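PDB 4MRU: SusD homolog from Bacteroides thetaiotaomicron, which probably binds mucin O-glycans at the cell surface as a SusD-like outer-membrane lipoprotein with a TPR-like helical fold. Local coordinates for residues Pro82-Tyr94 / Lys111-Tyr125. Numbering follows the deposited sequence. Where two conformers were deposited one is given.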
loop_
_atom_site.group_PDB
_atom_site.type_symbol
_atom_site.label_atom_id
_atom_site.label_comp_id
_atom_site.label_asym_id
_atom_site.label_seq_id
_atom_site.Cartn_x
_atom_site.Cartn_y
_atom_site.Cartn_z
ATOM N N PRO A 82 1.629 -13.691 3.353
ATOM C CA PRO A 82 1.115 -12.396 3.858
ATOM C C PRO A 82 0.315 -12.430 5.187
ATOM O O PRO A 82 -0.026 -11.379 5.721
ATOM C CB PRO A 82 0.208 -11.916 2.716
ATOM C CG PRO A 82 0.631 -12.729 1.522
ATOM C CD PRO A 82 0.978 -14.067 2.090
ATOM N N PHE A 83 -0.042 -13.612 5.656
ATOM C CA PHE A 83 -0.841 -13.796 6.887
ATOM C C PHE A 83 0.006 -14.504 7.899
ATOM O O PHE A 83 0.425 -13.914 8.908
ATOM C CB PHE A 83 -2.138 -14.588 6.603
ATOM C CG PHE A 83 -3.038 -14.767 7.814
ATOM C CD1 PHE A 83 -2.858 -15.828 8.652
ATOM C CD2 PHE A 83 -4.058 -13.887 8.073
ATOM C CE1 PHE A 83 -3.667 -16.010 9.759
ATOM C CE2 PHE A 83 -4.866 -14.042 9.176
ATOM C CZ PHE A 83 -4.672 -15.103 10.022
ATOM N N THR A 84 0.308 -15.765 7.610
ATOM C CA THR A 84 0.973 -16.610 8.587
ATOM C C THR A 84 2.413 -16.148 8.868
ATOM O O THR A 84 2.821 -16.068 10.015
ATOM C CB THR A 84 0.998 -18.072 8.137
ATOM O OG1 THR A 84 -0.348 -18.548 7.923
ATOM C CG2 THR A 84 1.692 -18.969 9.206
ATOM N N ASP A 85 3.197 -15.859 7.830
ATOM C CA ASP A 85 4.590 -15.407 8.059
ATOM C C ASP A 85 4.699 -14.026 8.719
ATOM O O ASP A 85 5.512 -13.834 9.632
ATOM C CB ASP A 85 5.388 -15.437 6.747
ATOM C CG ASP A 85 5.550 -16.852 6.203
ATOM O OD1 ASP A 85 5.238 -17.816 6.919
ATOM O OD2 ASP A 85 5.940 -17.004 5.033
ATOM N N VAL A 86 3.890 -13.073 8.279
ATOM C CA VAL A 86 3.896 -11.762 8.917
ATOM C C VAL A 86 3.579 -11.874 10.406
ATOM O O VAL A 86 4.297 -11.346 11.218
ATOM C CB VAL A 86 2.925 -10.771 8.253
ATOM C CG1 VAL A 86 2.963 -9.451 8.968
ATOM C CG2 VAL A 86 3.343 -10.520 6.815
ATOM N N ILE A 87 2.505 -12.583 10.746
ATOM C CA ILE A 87 2.094 -12.710 12.120
ATOM C C ILE A 87 3.104 -13.525 12.927
ATOM O O ILE A 87 3.492 -13.082 13.996
ATOM C CB ILE A 87 0.671 -13.315 12.207
ATOM C CG1 ILE A 87 -0.339 -12.279 11.713
ATOM C CG2 ILE A 87 0.366 -13.749 13.629
ATOM C CD1 ILE A 87 -1.749 -12.793 11.477
ATOM N N SER A 88 3.575 -14.669 12.420
ATOM C CA SER A 88 4.450 -15.521 13.216
ATOM C C SER A 88 5.827 -14.891 13.401
ATOM O O SER A 88 6.546 -15.227 14.347
ATOM C CB SER A 88 4.586 -16.891 12.573
ATOM O OG SER A 88 5.284 -16.784 11.364
ATOM N N GLU A 89 6.209 -13.997 12.501
ATOM C CA GLU A 89 7.504 -13.313 12.660
ATOM C C GLU A 89 7.405 -12.061 13.520
ATOM O O GLU A 89 8.390 -11.664 14.142
ATOM C CB GLU A 89 8.076 -12.972 11.319
ATOM C CG GLU A 89 8.523 -14.212 10.563
ATOM C CD GLU A 89 9.090 -13.924 9.183
ATOM O OE1 GLU A 89 9.617 -12.817 8.973
ATOM O OE2 GLU A 89 9.021 -14.831 8.309
ATOM N N THR A 90 6.238 -11.426 13.528
ATOM C CA THR A 90 6.069 -10.189 14.275
ATOM C C THR A 90 6.074 -10.456 15.778
ATOM O O THR A 90 6.791 -9.781 16.536
ATOM C CB THR A 90 4.786 -9.423 13.874
ATOM O OG1 THR A 90 4.902 -8.979 12.515
ATOM C CG2 THR A 90 4.599 -8.219 14.742
ATOM N N TYR A 91 5.288 -11.429 16.225
ATOM C CA TYR A 91 4.971 -11.479 17.639
ATOM C C TYR A 91 6.131 -11.922 18.524
ATOM O O TYR A 91 6.253 -11.411 19.633
ATOM C CB TYR A 91 3.728 -12.342 17.894
ATOM C CG TYR A 91 2.509 -11.479 17.672
ATOM C CD1 TYR A 91 2.083 -10.589 18.652
ATOM C CD2 TYR A 91 1.863 -11.470 16.451
ATOM C CE1 TYR A 91 1.027 -9.750 18.425
ATOM C CE2 TYR A 91 0.795 -10.625 16.205
ATOM C CZ TYR A 91 0.373 -9.767 17.196
ATOM O OH TYR A 91 -0.696 -8.924 16.960
ATOM N N PRO A 92 6.992 -12.829 18.062
ATOM C CA PRO A 92 8.179 -13.073 18.912
ATOM C C PRO A 92 9.082 -11.817 19.092
ATOM O O PRO A 92 9.678 -11.612 20.158
ATOM C CB PRO A 92 8.920 -14.208 18.169
ATOM C CG PRO A 92 7.877 -14.826 17.264
ATOM C CD PRO A 92 7.001 -13.671 16.854
ATOM N N LYS A 93 9.146 -10.956 18.087
ATOM C CA LYS A 93 9.977 -9.744 18.221
ATOM C C LYS A 93 9.286 -8.732 19.130
ATOM O O LYS A 93 9.921 -8.154 20.027
ATOM C CB LYS A 93 10.275 -9.145 16.864
ATOM C CG LYS A 93 11.072 -10.045 15.927
ATOM C CD LYS A 93 11.136 -9.378 14.552
ATOM C CE LYS A 93 11.930 -10.199 13.533
ATOM N NZ LYS A 93 11.409 -11.579 13.458
ATOM N N TYR A 94 7.985 -8.551 18.920
ATOM C CA TYR A 94 7.169 -7.653 19.743
ATOM C C TYR A 94 7.245 -8.050 21.207
ATOM O O TYR A 94 7.523 -7.213 22.074
ATOM C CB TYR A 94 5.700 -7.640 19.279
ATOM C CG TYR A 94 4.835 -6.650 20.068
ATOM C CD1 TYR A 94 5.012 -5.289 19.899
ATOM C CD2 TYR A 94 3.878 -7.077 20.974
ATOM C CE1 TYR A 94 4.256 -4.370 20.609
ATOM C CE2 TYR A 94 3.099 -6.151 21.698
ATOM C CZ TYR A 94 3.325 -4.794 21.516
ATOM O OH TYR A 94 2.642 -3.816 22.191
ATOM N N LYS A 111 5.089 -0.780 19.950
ATOM C CA LYS A 111 3.666 -0.648 19.726
ATOM C C LYS A 111 3.356 -0.015 18.360
ATOM O O LYS A 111 2.516 -0.474 17.624
ATOM C CB LYS A 111 3.079 0.167 20.911
ATOM C CG LYS A 111 1.576 0.337 20.929
ATOM C CD LYS A 111 1.076 0.985 22.258
ATOM C CE LYS A 111 1.250 0.092 23.456
ATOM N NZ LYS A 111 0.823 0.792 24.691
ATOM N N LEU A 112 4.040 1.067 18.036
ATOM C CA LEU A 112 3.830 1.782 16.792
ATOM C C LEU A 112 4.195 0.911 15.601
ATOM O O LEU A 112 3.495 0.926 14.607
ATOM C CB LEU A 112 4.667 3.083 16.779
ATOM C CG LEU A 112 4.797 3.870 15.493
ATOM C CD1 LEU A 112 3.399 4.263 15.022
ATOM C CD2 LEU A 112 5.673 5.105 15.686
ATOM N N LEU A 113 5.264 0.120 15.725
ATOM C CA LEU A 113 5.668 -0.733 14.635
ATOM C C LEU A 113 4.676 -1.874 14.464
ATOM O O LEU A 113 4.347 -2.233 13.336
ATOM C CB LEU A 113 7.059 -1.270 14.863
ATOM C CG LEU A 113 8.133 -0.207 14.706
ATOM C CD1 LEU A 113 9.423 -0.751 15.251
ATOM C CD2 LEU A 113 8.302 0.248 13.250
ATOM N N ARG A 114 4.161 -2.418 15.559
ATOM C CA ARG A 114 3.161 -3.464 15.435
ATOM C C ARG A 114 1.900 -2.949 14.708
ATOM O O ARG A 114 1.350 -3.629 13.841
ATOM C CB ARG A 114 2.820 -4.026 16.785
ATOM C CG ARG A 114 1.591 -4.924 16.759
ATOM C CD ARG A 114 1.544 -5.680 18.066
ATOM N NE ARG A 114 0.287 -6.389 18.263
ATOM C CZ ARG A 114 -0.750 -5.934 18.944
ATOM N NH1 ARG A 114 -0.764 -4.716 19.505
ATOM N NH2 ARG A 114 -1.803 -6.721 19.074
ATOM N N VAL A 115 1.429 -1.766 15.071
ATOM C CA VAL A 115 0.311 -1.201 14.378
ATOM C C VAL A 115 0.656 -1.042 12.891
ATOM O O VAL A 115 -0.140 -1.358 12.020
ATOM C CB VAL A 115 -0.097 0.165 14.958
ATOM C CG1 VAL A 115 -1.087 0.852 14.048
ATOM C CG2 VAL A 115 -0.667 0.007 16.369
ATOM N N THR A 116 1.824 -0.499 12.594
ATOM C CA THR A 116 2.193 -0.247 11.211
ATOM C C THR A 116 2.197 -1.554 10.377
ATOM O O THR A 116 1.722 -1.581 9.262
ATOM C CB THR A 116 3.570 0.458 11.160
ATOM O OG1 THR A 116 3.519 1.655 11.943
ATOM C CG2 THR A 116 3.983 0.780 9.730
ATOM N N ILE A 117 2.760 -2.627 10.923
ATOM C CA ILE A 117 2.798 -3.921 10.253
ATOM C C ILE A 117 1.385 -4.442 10.015
ATOM O O ILE A 117 1.019 -4.868 8.921
ATOM C CB ILE A 117 3.543 -4.960 11.120
ATOM C CG1 ILE A 117 5.008 -4.618 11.188
ATOM C CG2 ILE A 117 3.374 -6.362 10.543
ATOM C CD1 ILE A 117 5.762 -5.273 12.340
HETATM N N MSE A 118 0.590 -4.399 11.077
HETATM C CA MSE A 118 -0.681 -5.086 11.056
HETATM C C MSE A 118 -1.812 -4.284 10.423
HETATM O O MSE A 118 -2.841 -4.868 10.048
HETATM C CB MSE A 118 -1.074 -5.435 12.481
HETATM C CG MSE A 118 -0.127 -6.456 13.113
HETATM SE SE MSE A 118 -0.112 -8.154 12.078
HETATM C CE MSE A 118 1.540 -8.967 12.807
ATOM N N GLN A 119 -1.668 -2.968 10.304
ATOM C CA GLN A 119 -2.646 -2.186 9.529
ATOM C C GLN A 119 -2.770 -2.766 8.109
ATOM O O GLN A 119 -3.875 -2.905 7.549
ATOM C CB GLN A 119 -2.278 -0.691 9.502
ATOM C CG GLN A 119 -3.118 0.201 8.569
ATOM C CD GLN A 119 -2.371 0.486 7.285
ATOM O OE1 GLN A 119 -1.431 1.275 7.270
ATOM N NE2 GLN A 119 -2.752 -0.181 6.206
ATOM N N ARG A 120 -1.647 -3.158 7.540
ATOM C CA ARG A 120 -1.615 -3.711 6.199
ATOM C C ARG A 120 -2.322 -5.072 6.192
ATOM O O ARG A 120 -3.104 -5.384 5.289
ATOM C CB ARG A 120 -0.195 -3.859 5.698
ATOM C CG ARG A 120 0.492 -2.558 5.295
ATOM C CD ARG A 120 1.982 -2.615 5.473
ATOM N NE ARG A 120 2.576 -3.826 4.874
ATOM C CZ ARG A 120 2.892 -3.940 3.586
ATOM N NH1 ARG A 120 2.629 -2.952 2.725
ATOM N NH2 ARG A 120 3.398 -5.057 3.150
ATOM N N VAL A 121 -2.045 -5.889 7.191
ATOM C CA VAL A 121 -2.602 -7.233 7.224
ATOM C C VAL A 121 -4.121 -7.226 7.381
ATOM O O VAL A 121 -4.812 -7.944 6.683
ATOM C CB VAL A 121 -1.949 -8.073 8.347
ATOM C CG1 VAL A 121 -2.512 -9.473 8.397
ATOM C CG2 VAL A 121 -0.428 -8.122 8.122
ATOM N N THR A 122 -4.667 -6.413 8.292
ATOM C CA THR A 122 -6.114 -6.372 8.389
ATOM C C THR A 122 -6.727 -5.784 7.094
ATOM O O THR A 122 -7.804 -6.218 6.694
ATOM C CB THR A 122 -6.669 -5.619 9.618
ATOM O OG1 THR A 122 -8.107 -5.741 9.623
ATOM C CG2 THR A 122 -6.313 -4.176 9.629
ATOM N N ASP A 123 -6.067 -4.828 6.471
ATOM C CA ASP A 123 -6.589 -4.281 5.206
ATOM C C ASP A 123 -6.654 -5.320 4.093
ATOM O O ASP A 123 -7.555 -5.263 3.244
ATOM C CB ASP A 123 -5.772 -3.077 4.726
ATOM C CG ASP A 123 -6.085 -1.801 5.504
ATOM O OD1 ASP A 123 -7.022 -1.809 6.336
ATOM O OD2 ASP A 123 -5.358 -0.816 5.288
ATOM N N ILE A 124 -5.739 -6.287 4.111
ATOM C CA ILE A 124 -5.766 -7.384 3.141
ATOM C C ILE A 124 -6.885 -8.417 3.410
ATOM O O ILE A 124 -7.497 -8.923 2.449
ATOM C CB ILE A 124 -4.397 -8.085 3.108
ATOM C CG1 ILE A 124 -3.344 -7.109 2.583
ATOM C CG2 ILE A 124 -4.427 -9.335 2.247
ATOM C CD1 ILE A 124 -1.937 -7.553 2.943
ATOM N N TYR A 125 -7.157 -8.728 4.671
ATOM C CA TYR A 125 -8.018 -9.893 5.042
ATOM C C TYR A 125 -9.331 -9.537 5.659
ATOM O O TYR A 125 -10.286 -10.297 5.526
ATOM C CB TYR A 125 -7.283 -10.811 6.020
ATOM C CG TYR A 125 -6.091 -11.470 5.375
ATOM C CD1 TYR A 125 -6.235 -12.615 4.607
ATOM C CD2 TYR A 125 -4.839 -10.961 5.530
ATOM C CE1 TYR A 125 -5.168 -13.189 3.955
ATOM C CE2 TYR A 125 -3.749 -11.560 4.915
ATOM C CZ TYR A 125 -3.916 -12.673 4.140
ATOM O OH TYR A 125 -2.814 -13.271 3.557
#
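Phe83 meets Tyr125 at one end and Tyr94 meets Arg114 at the other where the helical segments 82-94 and 111-125 pack antiparallel, their axes 10.6 Å apart at closest approach and their directions 157° apart. Phe83 turns its edge to the face of Tyr125, the ring planes 78° apart, and sets CD2 over the centre of that ring. Tyr125 OH, meanwhile, touches CB of Pro82 at 3.4 Å. Midway, beta-branched side chains slide past each other: Val86 CG1 lies 3.5 Å from Ile117 CG2, a tight fit, and also touches Val121 CG2. Selenomethionine Met118 is a knob in the hole formed by Val86, Ile87, Thr90 and Tyr91; its flexible chain, bent at chi2 (-60°), brings CE to 3.4 Å from Thr90 CB. Thr90 suits this apolar place because OG1 bonds back to Val86 O within its own helix, at 2.8 Å. The long, extended Arg114 serves two tyrosines. Its CD sits 3.7 Å from the Tyr94 ring centroid, almost on the ring normal, a CH-pi contact, while NE and NH2 grip Tyr91 OH side-on, in the guanidinium plane; the NE bond is 3.0 Å and the straighter of the two. Glu162 of helix 152-173 forms a salt bridge with NH1. This is consecutive-helix packing of a TPR-like alpha-helical fold: apolar interlocking fills the middle, while the two bonds to the phenol oxygen and the salt bridge to Glu162 probably fix the guanidinium's rotation, and the carboxylate probably balances its buried charge.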